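Local coordinates for protein outer membrane porin F (Pseudomonas aeruginosa, PDB 4RLC) that probably forms, with its N-terminal eight-stranded beta-barrel, a narrow channel that lets small solutes cross the outer membrane of Pseudomonas aeruginosa, at residues E22-G27 with F143-L148; G49-D54 with I89-T94; D55-L60 with G133-F138; N111-N116 with Q120-M125. All coordinates share one frame; numbering follows the deposited sequence. Where two conformers were deposited one is given.

Contact 1. Residues E22-G27 with F143-L148. With C8E ((hydroxyethyloxy)tri(ethyloxy)octane), chain F; C8E ((hydroxyethyloxy)tri(ethyloxy)octane), chain C; C8E ((hydroxyethyloxy)tri(ethyloxy)octane), chain E.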
# COMPACT_ATOMS: atom_id res chain seq x y z
N GLU A 22 9.91 8.95 0.39
CA GLU A 22 8.53 9.32 0.62
C GLU A 22 8.02 8.68 1.87
O GLU A 22 8.31 7.50 2.15
CB GLU A 22 7.59 8.90 -0.57
CG GLU A 22 7.73 9.86 -1.68
CD GLU A 22 6.86 9.59 -2.91
OE1 GLU A 22 6.15 8.57 -3.02
OE2 GLU A 22 6.98 10.47 -3.76
N ILE A 23 7.33 9.45 2.69
CA ILE A 23 6.58 8.95 3.80
C ILE A 23 5.11 9.18 3.51
O ILE A 23 4.73 10.25 3.07
CB ILE A 23 6.88 9.76 5.06
CG1 ILE A 23 8.38 9.82 5.23
CG2 ILE A 23 6.18 9.15 6.25
CD1 ILE A 23 8.92 8.56 5.60
N GLU A 24 4.29 8.17 3.80
CA GLU A 24 2.85 8.20 3.41
C GLU A 24 1.97 7.66 4.48
O GLU A 24 2.38 6.71 5.22
CB GLU A 24 2.68 7.34 2.13
CG GLU A 24 1.27 7.29 1.57
CD GLU A 24 1.23 6.46 0.29
OE1 GLU A 24 2.21 6.49 -0.47
OE2 GLU A 24 0.21 5.76 0.07
N ALA A 25 0.72 8.16 4.58
CA ALA A 25 -0.32 7.60 5.43
C ALA A 25 -1.39 7.14 4.45
O ALA A 25 -1.60 7.83 3.50
CB ALA A 25 -0.93 8.57 6.42
N PHE A 26 -1.98 6.00 4.73
CA PHE A 26 -3.08 5.46 3.85
C PHE A 26 -4.24 4.86 4.59
O PHE A 26 -4.13 4.46 5.74
CB PHE A 26 -2.48 4.45 2.87
CG PHE A 26 -2.00 3.18 3.47
CD1 PHE A 26 -2.84 2.19 3.86
CD2 PHE A 26 -0.61 3.02 3.70
CE1 PHE A 26 -2.37 1.01 4.45
CE2 PHE A 26 -0.15 1.86 4.27
CZ PHE A 26 -1.02 0.89 4.69
N GLY A 27 -5.38 4.65 3.86
CA GLY A 27 -6.47 4.03 4.42
C GLY A 27 -7.22 3.40 3.22
O GLY A 27 -7.36 4.03 2.18
N PHE A 143 1.90 14.96 -2.00
CA PHE A 143 0.97 14.25 -2.93
C PHE A 143 -0.23 13.72 -2.20
O PHE A 143 -0.22 13.42 -1.04
CB PHE A 143 1.71 13.18 -3.74
CG PHE A 143 2.17 11.99 -2.95
CD1 PHE A 143 1.35 10.89 -2.68
CD2 PHE A 143 3.45 12.05 -2.35
CE1 PHE A 143 1.85 9.82 -1.92
CE2 PHE A 143 3.93 10.97 -1.61
CZ PHE A 143 3.14 9.91 -1.35
N ALA A 144 -1.33 13.53 -2.97
CA ALA A 144 -2.45 12.75 -2.56
C ALA A 144 -2.52 11.55 -3.58
O ALA A 144 -2.09 11.70 -4.74
CB ALA A 144 -3.70 13.59 -2.62
N LYS A 145 -3.02 10.45 -3.11
CA LYS A 145 -3.05 9.19 -3.92
C LYS A 145 -4.41 8.53 -3.83
O LYS A 145 -5.05 8.53 -2.78
CB LYS A 145 -1.97 8.26 -3.31
CG LYS A 145 -1.89 6.82 -3.73
CD LYS A 145 -0.66 6.21 -3.07
CE LYS A 145 -0.69 4.72 -2.80
NZ LYS A 145 0.68 4.31 -2.33
N ALA A 146 -4.91 7.97 -4.97
CA ALA A 146 -6.07 7.09 -4.96
C ALA A 146 -5.63 5.76 -5.55
O ALA A 146 -4.90 5.77 -6.55
CB ALA A 146 -7.13 7.64 -5.94
N SER A 147 -5.97 4.64 -4.91
CA SER A 147 -5.36 3.35 -5.23
C SER A 147 -6.40 2.23 -5.36
O SER A 147 -7.45 2.27 -4.70
CB SER A 147 -4.37 2.98 -4.05
OG SER A 147 -5.01 2.88 -2.77
N LEU A 148 -6.06 1.22 -6.16
CA LEU A 148 -6.73 -0.08 -6.21
C LEU A 148 -5.69 -1.15 -6.01
O LEU A 148 -4.64 -1.09 -6.65
CB LEU A 148 -7.32 -0.29 -7.62
CG LEU A 148 -8.42 0.66 -8.00
CD1 LEU A 148 -8.83 0.40 -9.45
CD2 LEU A 148 -9.63 0.52 -7.06
C6 C8E F . -3.75 14.34 -19.86
C7 C8E F . -4.97 14.86 -19.08
C8 C8E F . -4.64 15.43 -17.70
O9 C8E F . -5.68 15.12 -16.76
C10 C8E F . -5.29 15.10 -15.38
C11 C8E F . -6.24 16.01 -14.61
O12 C8E F . -6.09 15.90 -13.20
C13 C8E F . -6.43 14.63 -12.65
C14 C8E F . -7.03 14.85 -11.27
O15 C8E F . -7.21 13.58 -10.63
C16 C8E F . -6.09 13.14 -9.85
C17 C8E F . -6.58 12.47 -8.56
O18 C8E F . -5.46 11.99 -7.82
C19 C8E F . -5.80 11.31 -6.63
C20 C8E F . -5.90 12.33 -5.55
O21 C8E F . -7.08 12.13 -4.79
C1 C8E C . 6.05 -3.63 10.99
C2 C8E C . 7.04 -3.10 9.99
C3 C8E C . 7.04 -1.57 9.87
C4 C8E C . 7.15 -1.21 8.40
C5 C8E C . 7.27 0.28 8.08
C6 C8E C . 6.26 1.18 8.74
C7 C8E C . 6.27 2.53 8.02
C8 C8E C . 5.40 3.60 8.66
O9 C8E C . 5.95 4.89 8.32
C10 C8E C . 5.05 5.98 8.03
C11 C8E C . 4.65 6.76 9.28
O12 C8E C . 3.98 8.01 8.97
C13 C8E C . 2.59 7.91 8.67
C14 C8E C . 1.76 7.71 9.94
O15 C8E C . 0.76 6.71 9.72
C16 C8E C . -0.28 6.66 10.69
C17 C8E C . -1.55 6.34 9.95
O18 C8E C . -2.43 5.61 10.77
O12 C8E E . -11.30 6.16 -3.34
C13 C8E E . -12.47 6.08 -2.54
C14 C8E E . -12.18 6.19 -1.05
O15 C8E E . -11.42 5.07 -0.58
C16 C8E E . -11.82 4.57 0.67
C17 C8E E . -10.76 4.83 1.72
O18 C8E E . -11.41 4.68 2.97
C19 C8E E . -10.70 3.98 3.95
C20 C8E E . -11.48 3.97 5.23
O21 C8E E . -12.89 3.91 5.01
O HOH W 1 3.21 5.44 -3.05
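Two carboxylates converge on one phenyl ring inside the barrel, with Glu22 and Glu24 both reaching Phe143. Glu24 OE1 lies in the ring plane at its edge, 3.6 Å from Phe143 CE1, and the carboxylate stands at 85° to the ring, a placement that would set a negative oxygen against the slightly positive ring hydrogens. Glu22 comes in obliquely, its CD 3.5 Å from Phe143 CE2 and its carboxylate plane 33° from that of the ring. The same Glu24 carboxylate takes the ammonium of Lys145. Glu24 OE2 uses its syn lone pair in a salt bridge of 2.8 Å to Lys145 NZ, and Glu24 OE1 adds a weak bond of 3.2 Å to the same nitrogen. A water completes a small cycle, donating to Glu24 OE1 at 3.0 Å and accepting from Lys145 NZ at 2.9 Å. Glu24 spans the distance fully extended, with CG anti to its backbone N (chi1 -178°), and Glu24 and Lys145 cross at about a right angle. The Glu22 carboxylate is held by Tyr137, Lys135 and Asn174. On the outer surface, detergent lies against Ile23 and Ala144. Strand 21-30 is hydrogen-bonded to strand 42-51 on one side and to strand 164-174 on the other, and it is this last strand that separates it from strand 142-153.

Contact 2. Residues G49-D54 with I89-T94. With C8E ((hydroxyethyloxy)tri(ethyloxy)octane), chain B.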
# COMPACT_ATOMS: atom_id res chain seq x y z
N GLY A 49 9.06 4.87 1.46
CA GLY A 49 9.49 4.43 0.13
C GLY A 49 10.76 5.16 -0.32
O GLY A 49 11.02 6.32 0.13
N TYR A 50 11.54 4.49 -1.14
CA TYR A 50 12.75 5.00 -1.69
C TYR A 50 12.78 4.87 -3.21
O TYR A 50 12.51 3.82 -3.74
CB TYR A 50 13.97 4.23 -1.07
CG TYR A 50 15.28 4.68 -1.62
CD1 TYR A 50 15.88 5.88 -1.19
CD2 TYR A 50 15.90 3.95 -2.62
CE1 TYR A 50 17.06 6.34 -1.75
CE2 TYR A 50 17.08 4.36 -3.17
CZ TYR A 50 17.68 5.52 -2.74
OH TYR A 50 18.86 5.83 -3.40
N PHE A 51 13.14 5.97 -3.89
CA PHE A 51 13.25 5.98 -5.33
C PHE A 51 14.58 5.45 -5.86
O PHE A 51 15.63 6.14 -5.80
CB PHE A 51 12.94 7.35 -5.88
CG PHE A 51 11.45 7.59 -6.03
CD1 PHE A 51 10.66 7.96 -4.92
CD2 PHE A 51 10.84 7.39 -7.21
CE1 PHE A 51 9.30 8.16 -5.04
CE2 PHE A 51 9.47 7.57 -7.33
CZ PHE A 51 8.72 7.96 -6.25
N LEU A 52 14.52 4.21 -6.35
CA LEU A 52 15.73 3.56 -6.96
C LEU A 52 16.10 4.28 -8.23
O LEU A 52 17.31 4.45 -8.49
CB LEU A 52 15.48 2.14 -7.22
CG LEU A 52 15.19 1.22 -6.08
CD1 LEU A 52 14.99 -0.17 -6.67
CD2 LEU A 52 16.37 1.17 -5.11
N THR A 53 15.11 4.74 -9.02
CA THR A 53 15.35 5.57 -10.15
C THR A 53 14.33 6.73 -10.12
O THR A 53 13.59 6.89 -9.14
CB THR A 53 15.14 4.75 -11.47
OG1 THR A 53 13.71 4.49 -11.65
CG2 THR A 53 15.91 3.45 -11.48
N ASP A 54 14.24 7.52 -11.20
CA ASP A 54 13.18 8.55 -11.27
C ASP A 54 11.78 7.95 -11.27
O ASP A 54 10.82 8.65 -10.93
CB ASP A 54 13.31 9.45 -12.48
CG ASP A 54 14.46 10.47 -12.39
OD1 ASP A 54 15.13 10.65 -11.34
OD2 ASP A 54 14.67 11.12 -13.45
N ILE A 89 7.07 -0.12 -7.14
CA ILE A 89 6.08 0.75 -7.77
C ILE A 89 6.73 1.47 -8.97
O ILE A 89 7.82 2.03 -8.85
CB ILE A 89 5.60 1.78 -6.75
CG1 ILE A 89 4.91 1.06 -5.59
CG2 ILE A 89 4.60 2.70 -7.43
CD1 ILE A 89 5.86 0.86 -4.44
N TYR A 90 6.13 1.30 -10.14
CA TYR A 90 6.58 1.97 -11.30
C TYR A 90 5.67 3.17 -11.55
O TYR A 90 4.46 2.97 -11.76
CB TYR A 90 6.53 1.03 -12.57
CG TYR A 90 7.00 1.80 -13.79
CD1 TYR A 90 8.35 2.06 -14.00
CD2 TYR A 90 6.10 2.37 -14.64
CE1 TYR A 90 8.77 2.79 -15.07
CE2 TYR A 90 6.50 3.13 -15.72
CZ TYR A 90 7.82 3.32 -15.96
OH TYR A 90 8.15 4.10 -17.02
N HIS A 91 6.25 4.36 -11.70
CA HIS A 91 5.56 5.60 -11.93
C HIS A 91 5.67 6.03 -13.34
O HIS A 91 6.73 6.19 -13.91
CB HIS A 91 6.06 6.75 -11.06
CG HIS A 91 5.90 6.52 -9.59
ND1 HIS A 91 6.71 5.67 -8.86
CD2 HIS A 91 5.07 7.10 -8.69
CE1 HIS A 91 6.39 5.73 -7.57
NE2 HIS A 91 5.39 6.58 -7.45
N PHE A 92 4.49 6.22 -13.93
CA PHE A 92 4.40 6.91 -15.17
C PHE A 92 4.51 8.42 -15.01
O PHE A 92 4.66 8.94 -13.85
CB PHE A 92 3.10 6.51 -15.88
CG PHE A 92 3.04 5.07 -16.23
CD1 PHE A 92 2.63 4.12 -15.32
CD2 PHE A 92 3.42 4.64 -17.51
CE1 PHE A 92 2.64 2.76 -15.65
CE2 PHE A 92 3.36 3.30 -17.85
CZ PHE A 92 2.97 2.37 -16.92
N GLY A 93 4.54 9.13 -16.12
CA GLY A 93 4.74 10.60 -16.00
C GLY A 93 6.18 10.89 -15.57
O GLY A 93 7.06 9.99 -15.64
N THR A 94 6.40 12.09 -15.04
CA THR A 94 7.75 12.49 -14.69
C THR A 94 7.74 13.10 -13.34
O THR A 94 6.68 13.60 -12.88
CB THR A 94 8.32 13.54 -15.69
OG1 THR A 94 7.41 14.63 -15.76
CG2 THR A 94 8.50 12.95 -17.07
C1 C8E B . -8.39 4.53 -8.95
C2 C8E B . -7.44 4.89 -10.07
C3 C8E B . -6.86 3.73 -10.85
C4 C8E B . -5.81 4.26 -11.81
C5 C8E B . -5.23 3.32 -12.84
C6 C8E B . -4.05 4.01 -13.53
C7 C8E B . -2.97 3.09 -14.10
C8 C8E B . -1.90 3.91 -14.83
O9 C8E B . -1.05 3.16 -15.71
C10 C8E B . -0.60 3.73 -16.98
C11 C8E B . -0.52 5.24 -17.18
O12 C8E B . -0.18 5.35 -18.57
C13 C8E B . 0.34 6.54 -19.13
C14 C8E B . -0.50 7.76 -18.86
O15 C8E B . 0.14 8.32 -17.70
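Aromatic contact carries the pairing of Phe51 with His91. Phe51 CZ lies 3.5 Å from His91 CE1, and Phe51 CE2 sits over one face of the imidazole, 3.7 Å from His91 ND1. The ring centroids are 5.0 Å apart and the planes make 38°, an oblique meeting that is neither a stack nor a T-shape. The directions in which the two side chains run, as distinct from their ring planes, cross at about a right angle.

Polar bonds fix the imidazole from outside the two segments. His91 ND1 is hydrogen-bonded to the backbone oxygen of Asp55, and NE2 to the ammonium of Lys135, so both ring nitrogens are engaged while the face receives Phe51. Beyond the strand ends, Arg100 gathers the backbone oxygens of Asp54, Phe92 and Gly93, tying the two loop regions to strand 98-115.

Apolar contact with detergent belongs to the neighbouring residue, which turns outward. C10 of the C8E of chain B sits over the centre of one face of Phe92, 3.6 Å from Phe92 CE1, and Tyr90 CE2 covers the opposite face, 3.6 Å above the ring plane.

Strand 56-66 lies between the two strands, so Phe51 and His91 meet across it on the inside of the barrel. The pair belongs to the packed interior of a small antiparallel barrel, whereas the outward Tyr50, Tyr90 and Phe92 are consistent with the aromatic girdle of outer-membrane beta-barrels.

Contact 3. Residues D55-L60 with G133-F138. With C8E ((hydroxyethyloxy)tri(ethyloxy)octane), chain B; C8E ((hydroxyethyloxy)tri(ethyloxy)octane), chain C.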
# COMPACT_ATOMS: atom_id res chain seq x y z
N ASP A 55 11.66 6.68 -11.66
CA ASP A 55 10.35 6.08 -11.84
C ASP A 55 10.04 4.93 -10.90
O ASP A 55 8.88 4.67 -10.66
CB ASP A 55 10.19 5.54 -13.28
CG ASP A 55 10.44 6.60 -14.37
OD1 ASP A 55 10.08 7.76 -14.13
OD2 ASP A 55 10.90 6.19 -15.49
N VAL A 56 11.09 4.22 -10.38
CA VAL A 56 10.89 3.02 -9.61
C VAL A 56 11.11 3.30 -8.14
O VAL A 56 12.20 3.79 -7.74
CB VAL A 56 11.88 1.95 -10.05
CG1 VAL A 56 11.69 0.69 -9.21
CG2 VAL A 56 11.68 1.66 -11.52
N GLU A 57 10.10 2.97 -7.33
CA GLU A 57 10.16 3.16 -5.92
C GLU A 57 9.99 1.78 -5.23
O GLU A 57 9.16 0.93 -5.67
CB GLU A 57 9.03 4.07 -5.50
CG GLU A 57 8.87 4.32 -4.00
CD GLU A 57 7.58 5.04 -3.60
OE1 GLU A 57 6.66 5.32 -4.43
OE2 GLU A 57 7.48 5.29 -2.34
N LEU A 58 10.79 1.54 -4.19
CA LEU A 58 10.61 0.41 -3.32
C LEU A 58 9.95 0.94 -2.05
O LEU A 58 10.36 1.97 -1.53
CB LEU A 58 11.98 -0.21 -2.97
CG LEU A 58 12.76 -0.79 -4.12
CD1 LEU A 58 13.93 -1.60 -3.58
CD2 LEU A 58 11.85 -1.64 -4.99
N ALA A 59 8.88 0.28 -1.58
CA ALA A 59 8.17 0.79 -0.38
C ALA A 59 7.87 -0.35 0.55
O ALA A 59 7.43 -1.46 0.15
CB ALA A 59 6.86 1.49 -0.80
N LEU A 60 8.06 -0.06 1.81
CA LEU A 60 7.70 -0.89 2.93
C LEU A 60 6.49 -0.24 3.63
O LEU A 60 6.49 0.95 4.01
CB LEU A 60 8.94 -0.92 3.90
CG LEU A 60 8.72 -1.69 5.19
CD1 LEU A 60 8.53 -3.18 4.93
CD2 LEU A 60 9.96 -1.46 6.13
N GLY A 133 -2.70 2.91 -9.39
CA GLY A 133 -3.26 4.11 -8.79
C GLY A 133 -2.81 5.40 -9.43
O GLY A 133 -2.13 5.42 -10.46
N LEU A 134 -3.26 6.49 -8.79
CA LEU A 134 -2.96 7.85 -9.27
C LEU A 134 -2.29 8.58 -8.10
O LEU A 134 -2.87 8.61 -7.00
CB LEU A 134 -4.23 8.54 -9.61
CG LEU A 134 -4.95 7.87 -10.80
CD1 LEU A 134 -6.26 8.59 -11.02
CD2 LEU A 134 -4.08 7.89 -12.03
N LYS A 135 -1.13 9.17 -8.33
CA LYS A 135 -0.48 10.02 -7.31
C LYS A 135 -0.40 11.40 -7.91
O LYS A 135 0.17 11.57 -9.01
CB LYS A 135 0.92 9.52 -6.91
CG LYS A 135 0.90 8.24 -6.12
CD LYS A 135 2.31 7.64 -6.02
CE LYS A 135 3.22 8.43 -5.13
NZ LYS A 135 4.42 7.54 -4.80
N TYR A 136 -0.96 12.41 -7.25
CA TYR A 136 -0.92 13.74 -7.75
C TYR A 136 -0.07 14.56 -6.79
O TYR A 136 -0.47 14.83 -5.70
CB TYR A 136 -2.30 14.36 -7.92
CG TYR A 136 -2.28 15.53 -8.85
CD1 TYR A 136 -1.68 16.70 -8.52
CD2 TYR A 136 -2.85 15.48 -10.12
CE1 TYR A 136 -1.61 17.80 -9.36
CE2 TYR A 136 -2.77 16.55 -10.96
CZ TYR A 136 -2.19 17.74 -10.56
OH TYR A 136 -2.12 18.80 -11.44
N TYR A 137 1.10 14.95 -7.31
CA TYR A 137 2.00 15.88 -6.61
C TYR A 137 1.47 17.28 -6.89
O TYR A 137 1.71 17.88 -7.93
CB TYR A 137 3.45 15.71 -7.09
CG TYR A 137 4.04 14.37 -6.76
CD1 TYR A 137 3.84 13.28 -7.59
CD2 TYR A 137 4.85 14.16 -5.61
CE1 TYR A 137 4.38 12.04 -7.30
CE2 TYR A 137 5.41 12.92 -5.33
CZ TYR A 137 5.23 11.85 -6.18
OH TYR A 137 5.75 10.57 -5.89
N PHE A 138 0.81 17.85 -5.88
CA PHE A 138 0.30 19.21 -5.95
C PHE A 138 1.21 20.30 -5.47
O PHE A 138 0.91 21.47 -5.71
CB PHE A 138 -1.10 19.25 -5.30
CG PHE A 138 -1.10 18.86 -3.86
CD1 PHE A 138 -0.77 19.79 -2.90
CD2 PHE A 138 -1.40 17.59 -3.45
CE1 PHE A 138 -0.77 19.46 -1.55
CE2 PHE A 138 -1.32 17.21 -2.10
CZ PHE A 138 -1.06 18.20 -1.16
C1 C8E B . -8.39 4.53 -8.95
C2 C8E B . -7.44 4.89 -10.07
C3 C8E B . -6.86 3.73 -10.85
C4 C8E B . -5.81 4.26 -11.81
C5 C8E B . -5.23 3.32 -12.84
C6 C8E B . -4.05 4.01 -13.53
C7 C8E B . -2.97 3.09 -14.10
C8 C8E B . -1.90 3.91 -14.83
O9 C8E B . -1.05 3.16 -15.71
C10 C8E B . -0.60 3.73 -16.98
C11 C8E B . -0.52 5.24 -17.18
O12 C8E B . -0.18 5.35 -18.57
C13 C8E B . 0.34 6.54 -19.13
C14 C8E B . -0.50 7.76 -18.86
O15 C8E B . 0.14 8.32 -17.70
C1 C8E C . 6.05 -3.63 10.99
C2 C8E C . 7.04 -3.10 9.99
C3 C8E C . 7.04 -1.57 9.87
C4 C8E C . 7.15 -1.21 8.40
C5 C8E C . 7.27 0.28 8.08
C6 C8E C . 6.26 1.18 8.74
C7 C8E C . 6.27 2.53 8.02
C8 C8E C . 5.40 3.60 8.66
O9 C8E C . 5.95 4.89 8.32
C10 C8E C . 5.05 5.98 8.03
C11 C8E C . 4.65 6.76 9.28
O12 C8E C . 3.98 8.01 8.97
C13 C8E C . 2.59 7.91 8.67
C14 C8E C . 1.76 7.71 9.94
O15 C8E C . 0.76 6.71 9.72
C16 C8E C . -0.28 6.66 10.69
C17 C8E C . -1.55 6.34 9.95
O18 C8E C . -2.43 5.61 10.77
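This contact is a single salt bridge across the interior of the eight-stranded antiparallel barrel, joining Glu57 on strand 56-66 to Lys135 on strand 120-137. Strands 80-91 and 98-115 lie between them, so the link spans the barrel rather than a pair of adjacent strands. Glu57 OE1 stands 3.2 Å from Lys135 NZ, and no other pair of residues from the two segments is in contact. The glutamate reaches inward as an extended chain with CG anti to the backbone N (chi1 176°), whereas the lysine bends at chi3 (71°) and brings its ammonium to the carboxylate obliquely.

Both residues are buried. Lys135 NZ has a second carboxylate partner in Glu22 and lies against Phe143 in a cation-pi contact; placed near both Glu57 OE1 and Glu22 OE1, it would be expected to ease the repulsion between these two oxygens. Ion pairs inside a small barrel recall those of OmpA. The alternate side chains face the detergent: Leu134 CG is 3.8 Å from C4 of the C8E of chain B, and Leu60 CG is 3.6 Å from C4 of that of chain C. Within the barrel, the other carboxylate oxygen of the glutamate, Glu57 OE2, rests against Gly49 CA on strand 42-51, a position with no side chain to obstruct it.

Contact 4. Residues N111-N116 with Q120-M125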
# COMPACT_ATOMS: atom_id res chain seq x y z
N ASN A 111 -1.19 -10.96 9.44
CA ASN A 111 -1.36 -11.64 10.73
C ASN A 111 -2.73 -11.28 11.21
O ASN A 111 -3.02 -10.08 11.39
CB ASN A 111 -0.39 -11.16 11.80
CG ASN A 111 1.03 -11.46 11.53
OD1 ASN A 111 1.46 -12.61 11.55
ND2 ASN A 111 1.79 -10.44 11.30
N ILE A 112 -3.58 -12.27 11.40
CA ILE A 112 -4.98 -12.02 11.78
C ILE A 112 -5.31 -12.85 13.02
O ILE A 112 -4.95 -14.02 13.12
CB ILE A 112 -5.92 -12.41 10.61
CG1 ILE A 112 -5.97 -11.26 9.60
CG2 ILE A 112 -7.32 -12.68 11.11
CD1 ILE A 112 -6.60 -11.66 8.29
N THR A 113 -6.01 -12.21 13.97
CA THR A 113 -6.60 -12.90 15.08
C THR A 113 -8.11 -12.74 14.97
O THR A 113 -8.65 -11.61 14.80
CB THR A 113 -6.12 -12.32 16.39
OG1 THR A 113 -4.69 -12.42 16.42
CG2 THR A 113 -6.77 -13.04 17.57
N ASN A 114 -8.79 -13.85 15.13
CA ASN A 114 -10.23 -13.83 15.06
C ASN A 114 -10.77 -14.32 16.37
O ASN A 114 -10.41 -15.41 16.85
CB ASN A 114 -10.71 -14.63 13.85
CG ASN A 114 -9.68 -15.62 13.38
OD1 ASN A 114 -9.24 -16.46 14.15
ND2 ASN A 114 -9.22 -15.49 12.11
N ILE A 115 -11.62 -13.52 16.99
CA ILE A 115 -12.23 -13.96 18.22
C ILE A 115 -13.71 -14.04 17.91
O ILE A 115 -14.37 -12.98 17.64
CB ILE A 115 -11.99 -13.01 19.41
CG1 ILE A 115 -10.49 -12.64 19.55
CG2 ILE A 115 -12.50 -13.63 20.70
CD1 ILE A 115 -9.58 -13.66 20.22
N ASN A 116 -14.25 -15.26 18.03
CA ASN A 116 -15.62 -15.47 17.67
C ASN A 116 -16.42 -15.99 18.87
O ASN A 116 -15.91 -16.03 19.98
CB ASN A 116 -15.64 -16.33 16.45
CG ASN A 116 -15.23 -15.56 15.23
OD1 ASN A 116 -16.03 -14.79 14.66
ND2 ASN A 116 -13.99 -15.68 14.86
N GLN A 120 -11.62 -19.21 18.68
CA GLN A 120 -10.70 -18.12 18.41
C GLN A 120 -9.50 -18.68 17.68
O GLN A 120 -9.23 -19.89 17.72
CB GLN A 120 -10.25 -17.49 19.69
CG GLN A 120 -9.59 -18.41 20.66
CD GLN A 120 -8.84 -17.66 21.74
OE1 GLN A 120 -8.99 -17.92 22.93
NE2 GLN A 120 -8.01 -16.71 21.31
N GLY A 121 -8.78 -17.83 17.00
CA GLY A 121 -7.52 -18.30 16.46
C GLY A 121 -6.71 -17.22 15.88
O GLY A 121 -7.08 -16.03 15.89
N ARG A 122 -5.61 -17.65 15.30
CA ARG A 122 -4.64 -16.74 14.77
C ARG A 122 -4.07 -17.35 13.53
O ARG A 122 -3.81 -18.55 13.49
CB ARG A 122 -3.50 -16.56 15.79
CG ARG A 122 -2.38 -15.62 15.38
CD ARG A 122 -2.80 -14.16 15.50
NE ARG A 122 -1.72 -13.15 15.52
CZ ARG A 122 -1.87 -11.83 15.25
NH1 ARG A 122 -3.04 -11.31 14.89
NH2 ARG A 122 -0.82 -11.02 15.32
N GLN A 123 -3.79 -16.52 12.56
CA GLN A 123 -3.35 -17.03 11.29
C GLN A 123 -2.35 -16.06 10.72
O GLN A 123 -2.48 -14.86 10.90
CB GLN A 123 -4.56 -17.29 10.39
CG GLN A 123 -4.87 -16.32 9.27
CD GLN A 123 -5.34 -17.05 8.01
OE1 GLN A 123 -5.55 -18.27 8.03
NE2 GLN A 123 -5.51 -16.31 6.92
N GLN A 124 -1.33 -16.60 10.09
CA GLN A 124 -0.33 -15.79 9.43
C GLN A 124 -0.31 -16.27 8.01
O GLN A 124 -0.26 -17.49 7.79
CB GLN A 124 1.02 -16.11 10.00
CG GLN A 124 1.28 -15.53 11.35
CD GLN A 124 2.67 -15.86 11.83
OE1 GLN A 124 3.60 -15.99 11.04
NE2 GLN A 124 2.81 -15.99 13.15
N MET A 125 -0.21 -15.37 7.04
CA MET A 125 -0.27 -15.81 5.65
C MET A 125 0.59 -14.89 4.78
O MET A 125 0.67 -13.70 5.06
CB MET A 125 -1.71 -15.73 5.26
CG MET A 125 -2.01 -16.14 3.88
SD MET A 125 -3.77 -15.92 3.49
CE MET A 125 -3.80 -17.07 2.12
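Arg122 leans across from strand 120-137 onto Asn111, Ile112 and Thr113 of strand 98-115. Arg122 CB starts 4.0 Å from Ile112 O, and Arg122 CG lies 3.8 Å from the same oxygen. The chain bends at chi2 (76°), which folds it back toward the partner strand. CD and NE then pass beside Ile112 O and Thr113 OG1, although the position of this hydroxyl is doubtful. CZ spreads into a guanidinium whose face, toward its rim, is covered by Asn111 CB, 3.5 Å from Arg122 NH2. NH1 ends at Thr113, where a weak bond to OG1 shares that doubt, and Thr113 N lies in the guanidinium plane at its edge.

Beneath this side chain the backbones pair in antiparallel fashion. In the hydrogen-bonded pair Ile112 with Gln123, Ile112 N donates to Gln123 O at 2.9 Å (N-H...O 171°), and Gln123 N returns a bond of 2.8 Å to Ile112 O. The pair Asn114 with Gly121 is likewise bonded in both directions. Thr113 and Arg122 form the non-hydrogen-bonded pair between them. Farther along, Ile115 CD1 lies alongside Gln120, 3.6 Å from Gln120 NE2, and the amide of Asn111 bonds to Asn82 on strand 80-91. The hairpin is thus held mainly by its backbone bonds, under mostly polar, exposed or partly exposed side chains, consistent with a strand end that projects into water.

How the contacts relate
Contacts 1, 2 and 3 are buried and lie close together inside the barrel, with centres 6 to 14 Å apart, whereas contact 4 is a surface hairpin whose centre is at least 27 Å from theirs. The first three join strands that are not adjacent, through side chains alone. Contact 1 combines a salt bridge with carboxylates set against an aromatic ring, contact 2 pairs two aromatic rings, and contact 3 two opposite charges. They share one network, since Glu22 of contact 1 binds Lys135 and Tyr137 of contact 3, while His91 of contact 2 binds the same lysine. Contact 4 joins sheet neighbours by their backbones. It shares strand 120-137 with contact 3, at the far end.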